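Local structure of actibind (Aspergillus niger, 3D3Z) at residues 52-57 with 109-114; 88-93 with 142-147; 95-98 with 102-105. The protein cleaves RNA as a secreted T2-family ribonuclease, probably with little base specificity and a preference for adenylic acid. One frame throughout, in Å; residues are numbered along the deposited sequence.

Contact 1 of 3, residues 52-57 with 109-114. With D3Z (1-(5-deoxy-beta-L-xylofuranosyl)pyrimidine-2,4(1H,3H)-dione), chain E; PO4 (phosphate ion), chain D.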
loop_
_atom_site.group_PDB
_atom_site.type_symbol
_atom_site.label_atom_id
_atom_site.label_comp_id
_atom_site.label_asym_id
_atom_site.label_seq_id
_atom_site.Cartn_x
_atom_site.Cartn_y
_atom_site.Cartn_z
ATOM N N GLY A 52 2.712 -2.253 -1.748
ATOM C CA GLY A 52 3.371 -1.240 -0.904
ATOM C C GLY A 52 2.521 -0.105 -0.367
ATOM O O GLY A 52 1.299 -0.186 -0.308
ATOM N N LEU A 53 3.228 0.944 0.042
ATOM C CA LEU A 53 2.693 2.214 0.477
ATOM C C LEU A 53 3.607 3.295 -0.091
ATOM O O LEU A 53 4.788 3.296 0.191
ATOM C CB LEU A 53 2.634 2.269 2.019
ATOM C CG LEU A 53 2.094 3.593 2.616
ATOM C CD1 LEU A 53 0.577 3.834 2.279
ATOM C CD2 LEU A 53 2.340 3.583 4.162
ATOM N N TRP A 54 3.059 4.170 -0.929
ATOM C CA TRP A 54 3.831 5.102 -1.719
ATOM C C TRP A 54 3.382 6.511 -1.461
ATOM O O TRP A 54 2.168 6.804 -1.560
ATOM C CB TRP A 54 3.654 4.854 -3.244
ATOM C CG TRP A 54 3.850 3.464 -3.720
ATOM C CD1 TRP A 54 4.573 2.453 -3.112
ATOM C CD2 TRP A 54 3.366 2.927 -4.938
ATOM N NE1 TRP A 54 4.489 1.292 -3.865
ATOM C CE2 TRP A 54 3.785 1.567 -5.008
ATOM C CE3 TRP A 54 2.590 3.443 -5.971
ATOM C CZ2 TRP A 54 3.435 0.719 -6.077
ATOM C CZ3 TRP A 54 2.255 2.593 -7.056
ATOM C CH2 TRP A 54 2.674 1.245 -7.088
ATOM N N PRO A 55 4.329 7.398 -1.142
ATOM C CA PRO A 55 4.072 8.849 -1.118
ATOM C C PRO A 55 4.106 9.510 -2.525
ATOM O O PRO A 55 5.140 9.547 -3.184
ATOM C CB PRO A 55 5.204 9.389 -0.227
ATOM C CG PRO A 55 6.347 8.383 -0.412
ATOM C CD PRO A 55 5.724 7.070 -0.757
ATOM N N ASP A 56 2.968 9.986 -2.993
ATOM C CA ASP A 56 2.930 10.740 -4.206
ATOM C C ASP A 56 2.818 12.187 -3.794
ATOM O O ASP A 56 2.155 12.542 -2.780
ATOM C CB ASP A 56 1.673 10.427 -5.028
ATOM C CG ASP A 56 1.806 9.199 -5.963
ATOM O OD1 ASP A 56 2.738 8.358 -5.808
ATOM O OD2 ASP A 56 0.908 9.129 -6.859
ATOM N N ASN A 57 3.410 13.033 -4.625
ATOM C CA ASN A 57 3.098 14.424 -4.642
ATOM C C ASN A 57 1.634 14.637 -4.922
ATOM O O ASN A 57 0.913 13.736 -5.424
ATOM C CB ASN A 57 3.956 15.122 -5.664
ATOM C CG ASN A 57 5.384 14.995 -5.354
ATOM O OD1 ASN A 57 5.787 15.034 -4.172
ATOM N ND2 ASN A 57 6.197 14.847 -6.383
ATOM N N GLU A 109 13.129 -4.803 0.526
ATOM C CA GLU A 109 14.193 -3.794 0.313
ATOM C C GLU A 109 13.743 -2.757 -0.675
ATOM O O GLU A 109 13.850 -1.539 -0.447
ATOM C CB GLU A 109 15.476 -4.439 -0.192
ATOM C CG GLU A 109 16.229 -5.255 0.856
ATOM C CD GLU A 109 17.338 -6.098 0.239
ATOM O OE1 GLU A 109 17.697 -5.770 -0.896
ATOM O OE2 GLU A 109 17.811 -7.076 0.879
ATOM N N HIS A 110 13.279 -3.213 -1.828
ATOM C CA HIS A 110 12.825 -2.283 -2.890
ATOM C C HIS A 110 11.773 -1.296 -2.413
ATOM O O HIS A 110 11.877 -0.076 -2.610
ATOM C CB HIS A 110 12.332 -3.067 -4.122
ATOM C CG HIS A 110 11.743 -2.196 -5.189
ATOM N ND1 HIS A 110 12.514 -1.402 -6.003
ATOM C CD2 HIS A 110 10.456 -1.974 -5.552
ATOM C CE1 HIS A 110 11.735 -0.703 -6.806
ATOM N NE2 HIS A 110 10.480 -1.056 -6.579
ATOM N N GLU A 111 10.731 -1.812 -1.769
ATOM C CA GLU A 111 9.690 -0.937 -1.301
ATOM C C GLU A 111 10.149 0.104 -0.259
ATOM O O GLU A 111 9.820 1.287 -0.385
ATOM C CB GLU A 111 8.512 -1.732 -0.793
ATOM C CG GLU A 111 7.762 -2.462 -1.985
ATOM C CD GLU A 111 7.254 -1.529 -3.079
ATOM O OE1 GLU A 111 6.690 -0.491 -2.696
ATOM O OE2 GLU A 111 7.402 -1.839 -4.296
ATOM N N TRP A 112 10.895 -0.334 0.738
ATOM C CA TRP A 112 11.435 0.578 1.782
ATOM C C TRP A 112 12.359 1.606 1.097
ATOM O O TRP A 112 12.216 2.836 1.269
ATOM C CB TRP A 112 12.198 -0.214 2.937
ATOM C CG TRP A 112 12.956 0.796 3.695
ATOM C CD1 TRP A 112 14.290 1.076 3.606
ATOM C CD2 TRP A 112 12.386 1.832 4.506
ATOM N NE1 TRP A 112 14.596 2.174 4.376
ATOM C CE2 TRP A 112 13.430 2.690 4.898
ATOM C CE3 TRP A 112 11.083 2.113 4.933
ATOM C CZ2 TRP A 112 13.216 3.805 5.712
ATOM C CZ3 TRP A 112 10.870 3.246 5.700
ATOM C CH2 TRP A 112 11.931 4.066 6.085
ATOM N N ASN A 113 13.368 1.100 0.386
ATOM C CA ASN A 113 14.377 1.984 -0.244
ATOM C C ASN A 113 13.807 2.976 -1.203
ATOM O O ASN A 113 14.203 4.131 -1.204
ATOM C CB ASN A 113 15.504 1.181 -0.930
ATOM C CG ASN A 113 16.267 0.313 0.050
ATOM O OD1 ASN A 113 16.224 0.548 1.275
ATOM N ND2 ASN A 113 16.947 -0.718 -0.466
ATOM N N LYS A 114 12.918 2.535 -2.067
ATOM C CA LYS A 114 12.329 3.417 -3.088
ATOM C C LYS A 114 11.324 4.381 -2.521
ATOM O O LYS A 114 11.326 5.573 -2.840
ATOM C CB LYS A 114 11.612 2.571 -4.174
ATOM C CG LYS A 114 10.994 3.403 -5.298
ATOM C CD LYS A 114 10.665 2.577 -6.555
ATOM C CE LYS A 114 10.226 3.504 -7.704
ATOM N NZ LYS A 114 9.603 2.750 -8.819
HETATM N N1 D3Z E . 7.016 -7.592 -8.184
HETATM C C2 D3Z E . 7.664 -8.367 -7.202
HETATM N N3 D3Z E . 6.944 -9.156 -6.409
HETATM C C4 D3Z E . 5.616 -9.229 -6.505
HETATM C C5 D3Z E . 4.980 -8.476 -7.456
HETATM C C6 D3Z E . 5.699 -7.647 -8.307
HETATM O O2 D3Z E . 8.904 -8.336 -7.061
HETATM O O4 D3Z E . 4.928 -9.971 -5.773
HETATM C "C1'" D3Z E . 7.766 -6.718 -9.049
HETATM C "C2'" D3Z E . 9.037 -6.387 -8.293
HETATM O "O2'" D3Z E . 10.166 -6.997 -8.944
HETATM C "C3'" D3Z E . 9.084 -4.872 -8.202
HETATM C "C4'" D3Z E . 7.862 -4.348 -8.934
HETATM O "O3'" D3Z E . 9.030 -4.451 -6.849
HETATM O "O4'" D3Z E . 7.049 -5.490 -9.265
HETATM C "C5'" D3Z E . 7.131 -3.342 -8.051
HETATM P P PO4 D . 7.018 0.188 -7.260
HETATM O O1 PO4 D . 7.229 1.697 -7.459
HETATM O O2 PO4 D . 5.830 -0.175 -8.105
HETATM O O3 PO4 D . 6.844 -0.106 -5.785
HETATM O O4 PO4 D . 8.334 -0.387 -7.712
HETATM O O HOH W 1 6.177 0.714 -0.260
#

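Contact 2 of 3, residues 88-93 with 142-147. With EDO (1,2-ethanediol), chain F.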
loop_
_atom_site.group_PDB
_atom_site.type_symbol
_atom_site.label_atom_id
_atom_site.label_comp_id
_atom_site.label_asym_id
_atom_site.label_seq_id
_atom_site.Cartn_x
_atom_site.Cartn_y
_atom_site.Cartn_z
ATOM N N LEU A 88 6.709 -10.284 10.374
ATOM C CA LEU A 88 7.458 -10.932 9.331
ATOM C C LEU A 88 6.704 -12.167 8.761
ATOM O O LEU A 88 6.661 -12.328 7.555
ATOM C CB LEU A 88 8.870 -11.295 9.803
ATOM C CG LEU A 88 9.904 -11.933 8.883
ATOM C CD1 LEU A 88 10.239 -11.149 7.602
ATOM C CD2 LEU A 88 11.218 -12.160 9.736
ATOM N N SER A 89 6.087 -12.975 9.622
ATOM C CA SER A 89 5.262 -14.133 9.229
ATOM C C SER A 89 4.084 -13.688 8.335
ATOM O O SER A 89 3.826 -14.268 7.256
ATOM C CB SER A 89 4.680 -14.814 10.474
ATOM O OG SER A 89 5.682 -15.462 11.226
ATOM N N TYR A 90 3.411 -12.641 8.785
ATOM C CA TYR A 90 2.351 -12.041 8.024
ATOM C C TYR A 90 2.866 -11.497 6.647
ATOM O O TYR A 90 2.193 -11.666 5.618
ATOM C CB TYR A 90 1.638 -10.951 8.830
ATOM C CG TYR A 90 0.440 -10.331 8.129
ATOM C CD1 TYR A 90 -0.855 -10.713 8.454
ATOM C CD2 TYR A 90 0.603 -9.302 7.188
ATOM C CE1 TYR A 90 -1.954 -10.156 7.805
ATOM C CE2 TYR A 90 -0.495 -8.750 6.505
ATOM C CZ TYR A 90 -1.763 -9.183 6.842
ATOM O OH TYR A 90 -2.855 -8.644 6.236
ATOM N N MET A 91 4.021 -10.837 6.613
ATOM C CA MET A 91 4.552 -10.388 5.356
ATOM C C MET A 91 4.881 -11.495 4.355
ATOM O O MET A 91 4.701 -11.330 3.106
ATOM C CB MET A 91 5.758 -9.489 5.574
ATOM C CG MET A 91 5.416 -8.160 6.253
ATOM S SD MET A 91 6.886 -7.280 6.787
ATOM C CE MET A 91 7.978 -7.344 5.331
ATOM N N LYS A 92 5.403 -12.611 4.861
ATOM C CA LYS A 92 5.603 -13.771 4.024
ATOM C C LYS A 92 4.316 -14.270 3.346
ATOM O O LYS A 92 4.340 -14.689 2.187
ATOM C CB LYS A 92 6.212 -14.892 4.853
ATOM C CG LYS A 92 7.661 -14.642 5.189
ATOM C CD LYS A 92 8.179 -15.721 6.141
ATOM C CE LYS A 92 9.626 -15.506 6.625
ATOM N NZ LYS A 92 9.977 -16.170 7.949
ATOM N N GLU A 93 3.198 -14.174 4.060
ATOM C CA GLU A 93 1.896 -14.616 3.581
ATOM C C GLU A 93 1.196 -13.591 2.648
ATOM O O GLU A 93 0.753 -13.949 1.556
ATOM C CB GLU A 93 0.999 -14.968 4.783
ATOM C CG GLU A 93 -0.428 -15.282 4.406
ATOM C CD GLU A 93 -0.593 -16.475 3.449
ATOM O OE1 GLU A 93 0.349 -17.220 3.227
ATOM O OE2 GLU A 93 -1.663 -16.606 2.891
ATOM N N GLN A 142 2.908 -0.348 9.548
ATOM C CA GLN A 142 1.888 0.630 9.099
ATOM C C GLN A 142 1.236 0.155 7.775
ATOM O O GLN A 142 0.042 0.174 7.627
ATOM C CB GLN A 142 2.563 1.985 8.902
ATOM C CG GLN A 142 1.630 3.133 8.533
ATOM C CD GLN A 142 0.530 3.382 9.519
ATOM O OE1 GLN A 142 0.765 3.416 10.721
ATOM N NE2 GLN A 142 -0.672 3.570 9.022
ATOM N N VAL A 143 2.064 -0.270 6.813
ATOM C CA VAL A 143 1.541 -0.788 5.506
ATOM C C VAL A 143 0.546 -1.913 5.766
ATOM O O VAL A 143 -0.620 -1.934 5.279
ATOM C CB VAL A 143 2.686 -1.260 4.567
ATOM C CG1 VAL A 143 2.070 -1.797 3.240
ATOM C CG2 VAL A 143 3.650 -0.131 4.337
ATOM N N VAL A 144 0.964 -2.834 6.611
ATOM C CA VAL A 144 0.139 -3.981 7.001
ATOM C C VAL A 144 -1.149 -3.532 7.672
ATOM O O VAL A 144 -2.252 -4.009 7.330
ATOM C CB VAL A 144 0.918 -4.999 7.908
ATOM C CG1 VAL A 144 -0.065 -5.977 8.660
ATOM C CG2 VAL A 144 1.933 -5.836 7.057
ATOM N N ASP A 145 -1.024 -2.581 8.608
ATOM C CA ASP A 145 -2.204 -2.089 9.319
ATOM C C ASP A 145 -3.251 -1.500 8.344
ATOM O O ASP A 145 -4.439 -1.763 8.471
ATOM C CB ASP A 145 -1.828 -1.024 10.367
ATOM C CG ASP A 145 -1.091 -1.600 11.568
ATOM O OD1 ASP A 145 -1.114 -2.821 11.783
ATOM O OD2 ASP A 145 -0.547 -0.787 12.317
ATOM N N LEU A 146 -2.785 -0.714 7.394
ATOM C CA LEU A 146 -3.681 -0.077 6.399
ATOM C C LEU A 146 -4.250 -1.109 5.421
ATOM O O LEU A 146 -5.461 -1.148 5.163
ATOM C CB LEU A 146 -2.911 0.988 5.668
ATOM C CG LEU A 146 -3.741 1.963 4.857
ATOM C CD1 LEU A 146 -4.732 2.754 5.734
ATOM C CD2 LEU A 146 -2.754 2.888 4.155
ATOM N N PHE A 147 -3.386 -1.974 4.922
ATOM C CA PHE A 147 -3.842 -3.090 4.063
ATOM C C PHE A 147 -4.972 -3.884 4.690
ATOM O O PHE A 147 -5.964 -4.233 4.008
ATOM C CB PHE A 147 -2.668 -4.002 3.776
ATOM C CG PHE A 147 -3.023 -5.256 3.028
ATOM C CD1 PHE A 147 -3.295 -5.234 1.680
ATOM C CD2 PHE A 147 -2.994 -6.456 3.657
ATOM C CE1 PHE A 147 -3.570 -6.387 0.988
ATOM C CE2 PHE A 147 -3.275 -7.650 2.993
ATOM C CZ PHE A 147 -3.582 -7.611 1.610
HETATM C C1 EDO F . 2.884 -18.202 -0.665
HETATM O O1 EDO F . 2.528 -17.798 -2.002
HETATM C C2 EDO F . 2.949 -16.954 0.216
HETATM O O2 EDO F . 1.797 -16.108 0.052
#

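Contact 3 of 3, residues 95-98 with 102-105. With D3Z (1-(5-deoxy-beta-L-xylofuranosyl)pyrimidine-2,4(1H,3H)-dione), chain E.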
loop_
_atom_site.group_PDB
_atom_site.type_symbol
_atom_site.label_atom_id
_atom_site.label_comp_id
_atom_site.label_asym_id
_atom_site.label_seq_id
_atom_site.Cartn_x
_atom_site.Cartn_y
_atom_site.Cartn_z
ATOM N N TRP A 95 2.523 -10.216 1.853
ATOM C CA TRP A 95 3.396 -9.341 1.085
ATOM C C TRP A 95 4.454 -10.184 0.319
ATOM O O TRP A 95 5.639 -9.830 0.199
ATOM C CB TRP A 95 4.024 -8.341 2.014
ATOM C CG TRP A 95 4.532 -7.127 1.368
ATOM C CD1 TRP A 95 4.906 -6.962 0.066
ATOM C CD2 TRP A 95 4.766 -5.871 2.014
ATOM N NE1 TRP A 95 5.334 -5.687 -0.157
ATOM C CE2 TRP A 95 5.280 -4.995 1.025
ATOM C CE3 TRP A 95 4.607 -5.406 3.349
ATOM C CZ2 TRP A 95 5.591 -3.646 1.310
ATOM C CZ3 TRP A 95 4.905 -4.050 3.627
ATOM C CH2 TRP A 95 5.449 -3.226 2.625
ATOM N N PRO A 96 4.004 -11.269 -0.325
ATOM C CA PRO A 96 4.968 -12.090 -1.023
ATOM C C PRO A 96 5.503 -11.472 -2.343
ATOM O O PRO A 96 4.818 -10.640 -3.005
ATOM C CB PRO A 96 4.169 -13.352 -1.312
ATOM C CG PRO A 96 2.774 -12.857 -1.612
ATOM C CD PRO A 96 2.637 -11.741 -0.564
ATOM N N ASP A 97 6.743 -11.828 -2.674
ATOM C CA ASP A 97 7.220 -11.751 -4.017
ATOM C C ASP A 97 6.677 -13.001 -4.802
ATOM O O ASP A 97 6.846 -14.170 -4.389
ATOM C CB ASP A 97 8.745 -11.579 -4.037
ATOM C CG ASP A 97 9.277 -11.298 -5.391
ATOM O OD1 ASP A 97 9.166 -12.160 -6.270
ATOM O OD2 ASP A 97 9.811 -10.202 -5.590
ATOM N N TYR A 98 5.974 -12.733 -5.909
ATOM C CA TYR A 98 5.349 -13.808 -6.726
ATOM C C TYR A 98 6.326 -14.924 -7.095
ATOM O O TYR A 98 5.937 -16.091 -7.218
ATOM C CB TYR A 98 4.679 -13.234 -8.009
ATOM C CG TYR A 98 5.680 -12.694 -8.998
ATOM C CD1 TYR A 98 6.418 -13.552 -9.826
ATOM C CD2 TYR A 98 5.907 -11.336 -9.095
ATOM C CE1 TYR A 98 7.379 -13.051 -10.731
ATOM C CE2 TYR A 98 6.866 -10.826 -9.986
ATOM C CZ TYR A 98 7.591 -11.686 -10.802
ATOM O OH TYR A 98 8.557 -11.149 -11.648
ATOM N N ASP A 102 12.092 -16.740 -1.388
ATOM C CA ASP A 102 13.497 -16.301 -1.410
ATOM C C ASP A 102 13.743 -14.929 -2.034
ATOM O O ASP A 102 14.804 -14.332 -1.826
ATOM C CB ASP A 102 14.381 -17.373 -2.071
ATOM C CG ASP A 102 14.447 -18.682 -1.267
ATOM O OD1 ASP A 102 13.938 -18.768 -0.111
ATOM O OD2 ASP A 102 15.041 -19.644 -1.814
ATOM N N GLU A 103 12.756 -14.418 -2.790
ATOM C CA GLU A 103 12.818 -13.080 -3.362
ATOM C C GLU A 103 12.067 -12.041 -2.495
ATOM O O GLU A 103 12.147 -10.861 -2.779
ATOM C CB GLU A 103 12.242 -13.118 -4.795
ATOM C CG GLU A 103 13.093 -13.838 -5.840
ATOM C CD GLU A 103 13.159 -15.358 -5.641
ATOM O OE1 GLU A 103 12.116 -16.065 -5.645
ATOM O OE2 GLU A 103 14.284 -15.864 -5.441
ATOM N N ASP A 104 11.356 -12.482 -1.460
ATOM C CA ASP A 104 10.691 -11.529 -0.536
ATOM C C ASP A 104 11.638 -10.402 -0.076
ATOM O O ASP A 104 11.281 -9.230 -0.154
ATOM C CB ASP A 104 10.114 -12.184 0.711
ATOM C CG ASP A 104 8.962 -13.086 0.421
ATOM O OD1 ASP A 104 8.483 -13.080 -0.759
ATOM O OD2 ASP A 104 8.533 -13.827 1.361
ATOM N N GLU A 105 12.844 -10.760 0.371
ATOM C CA GLU A 105 13.799 -9.824 0.927
ATOM C C GLU A 105 14.098 -8.693 -0.032
ATOM O O GLU A 105 14.005 -7.500 0.349
ATOM C CB GLU A 105 15.094 -10.553 1.303
ATOM C CG GLU A 105 16.253 -9.655 1.773
ATOM C CD GLU A 105 15.923 -8.690 2.933
ATOM O OE1 GLU A 105 15.145 -9.037 3.838
ATOM O OE2 GLU A 105 16.456 -7.543 2.941
HETATM N N1 D3Z E . 7.016 -7.592 -8.184
HETATM C C2 D3Z E . 7.664 -8.367 -7.202
HETATM N N3 D3Z E . 6.944 -9.156 -6.409
HETATM C C4 D3Z E . 5.616 -9.229 -6.505
HETATM C C5 D3Z E . 4.980 -8.476 -7.456
HETATM C C6 D3Z E . 5.699 -7.647 -8.307
HETATM O O2 D3Z E . 8.904 -8.336 -7.061
HETATM O O4 D3Z E . 4.928 -9.971 -5.773
HETATM C "C1'" D3Z E . 7.766 -6.718 -9.049
HETATM C "C2'" D3Z E . 9.037 -6.387 -8.293
HETATM O "O2'" D3Z E . 10.166 -6.997 -8.944
HETATM C "C3'" D3Z E . 9.084 -4.872 -8.202
HETATM C "C4'" D3Z E . 7.862 -4.348 -8.934
HETATM O "O3'" D3Z E . 9.030 -4.451 -6.849
HETATM O "O4'" D3Z E . 7.049 -5.490 -9.265
HETATM C "C5'" D3Z E . 7.131 -3.342 -8.051
#

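Contact 1 of 3, residues 52-57 with 109-114
The probable active site of this T2 ribonuclease lies where Trp54 on strand 49-56 reaches Glu111 on helix 104-116, a predicted active-site residue. Trp54 NE1 donates to Glu111 OE1 at 3.1 Å with an N-H...O angle of 141°, a bent bond. The oxygen lies close to the indole plane and is approached on its syn side, 20° out of the carboxylate plane. With CG anti to the carbonyl carbon (chi1 -69°) and the chain bent at chi2, the Glu111 carboxylate comes round to the indole N-H. OE1 takes a second bond from a water, 2.8 Å away, and that water accepts from Leu53 N at 3.0 Å; one carboxylate oxygen is thus tied directly to the indole and, through the water, to the strand backbone. Gly52 CA also lies against Glu111 OE1, at 3.8 Å. A phosphate ion, probably from the crystallisation liquor, occupies the site beside this pair. His110 NE2 donates to its O4 almost straight, with the ion at the imidazole edge. The extended Lys114 chain brings NZ to within 2.9 Å of phosphate O1, and this cationic partner would help to balance the anion. His115, another predicted active-site residue, also binds the phosphate and stacks on Trp54, whereas His51 meets that indole edge-to-face. Strand 49-56 pairs antiparallel with strand 29-35, helix 104-116 lies against it through Glu111 with the phosphate to one side, and Leu53 packs on helix 134-147.

Contact 2 of 3, residues 88-93 with 142-147
Tyr90 of helix 88-93 lays one side of its ring along Val144 and extends its hydroxyl to Phe147, joining two helices of the T2 ribonuclease fold. The helical segments run at 59° to each other with axes 11.3 Å apart at closest approach, a distance bridged chiefly by the long tyrosine side chain. Tyr90 and Val144 run alongside each other in opposite directions. Both valine methyls meet the CD2-CE2 side of the ring: Val144 CG1 is 3.5 Å from Tyr90 CE2, and Val144 CG2 is 3.7 Å from Tyr90 CD2. The methyl CG1 approaches the ring obliquely. With CG anti to the backbone N (chi1 -176°), the phenol extends from its helix toward 142-147. The Phe147 side chain is set obliquely across the end of the tyrosine. Met91, one residue further along helix 88-93, adds a looser apolar contact through CG, 4.3 Å from Val144 CG2. No hydrogen bond joins the two segments, so their direct contact is made by side-chain packing. Around it, Tyr94 stacks on the Tyr90 ring and Lys148 makes a cation-pi contact with it. Val144 and Phe147 also touch Ile50 of strand 49-56, while Met91 packs on Trp108 of helix 104-116, placing this contact between the central sheet and the neighbouring helices. Tyr90 OH lies in the plane of the phenyl ring, at its edge, 3.4 Å from both CD2 and CE2 of Phe147.

Contact 3 of 3, residues 95-98 with 102-105
Asp97 meets Glu103 and Asp104 where the loop after helix 85-94 turns back onto residues 103-104, leading into helix 104-116, and forms part of the uridine-like ligand pocket of this T2 ribonuclease. Asp97 CB lies 3.6 Å from Asp104 OD1 and is also close to the carbonyl carbon of Glu103. The carboxyl carbon, Asp97 CG, passes Glu103 CB at 3.5 Å, and the carboxylate planes of these two residues stand 83° apart. CG is anti to the backbone N (chi1 -172°), which carries the group past Glu103 to the uracil ring of D3Z. Of its oxygens, OD1 touches Glu103 CB and is held by the backbone N of Glu99. Asp97 OD2 is 2.5 Å from D3Z O2 and 3.2 Å from D3Z N3; so short an oxygen pair is consistent with a proton on the acid, though its exact length is doubtful. Tyr98, next in the chain, donates its backbone N to D3Z O4 at 3.0 Å. The Tyr98 side chain brings CD2 to 3.4 Å from D3Z C4, with the base approaching the phenol ring obliquely. Trp95 O accepts from Trp108 NE1 of helix 104-116. The loop is fastened to Asp104 by Asp97 N, which donates nearly straight, at 170°, to Asp104 OD1, 2.9 Å away, on the anti side and well out of the carboxylate plane.

Overall arrangement
Contacts 1 and 3 both border D3Z and share helix 104-116: 109-114 supplies His110 and Glu111 beside the sugar and phosphate, while 95-98 receives the uracil at the pocket's other end. Their centres are about 16 Å apart, and the Trp95 indole joins them, its CZ2 lying 4.0 Å from Gly52 CA. Contact 2 touches both but not the ligand. Its centre is about 15 Å from that of contact 1, with Leu53 CB 3.5 Å from Val143 CG2, and about 12 Å from that of contact 3, with Trp95 CZ3 3.6 Å from Val143 CG1. Its Met91 side chain is about 11 Å from D3Z.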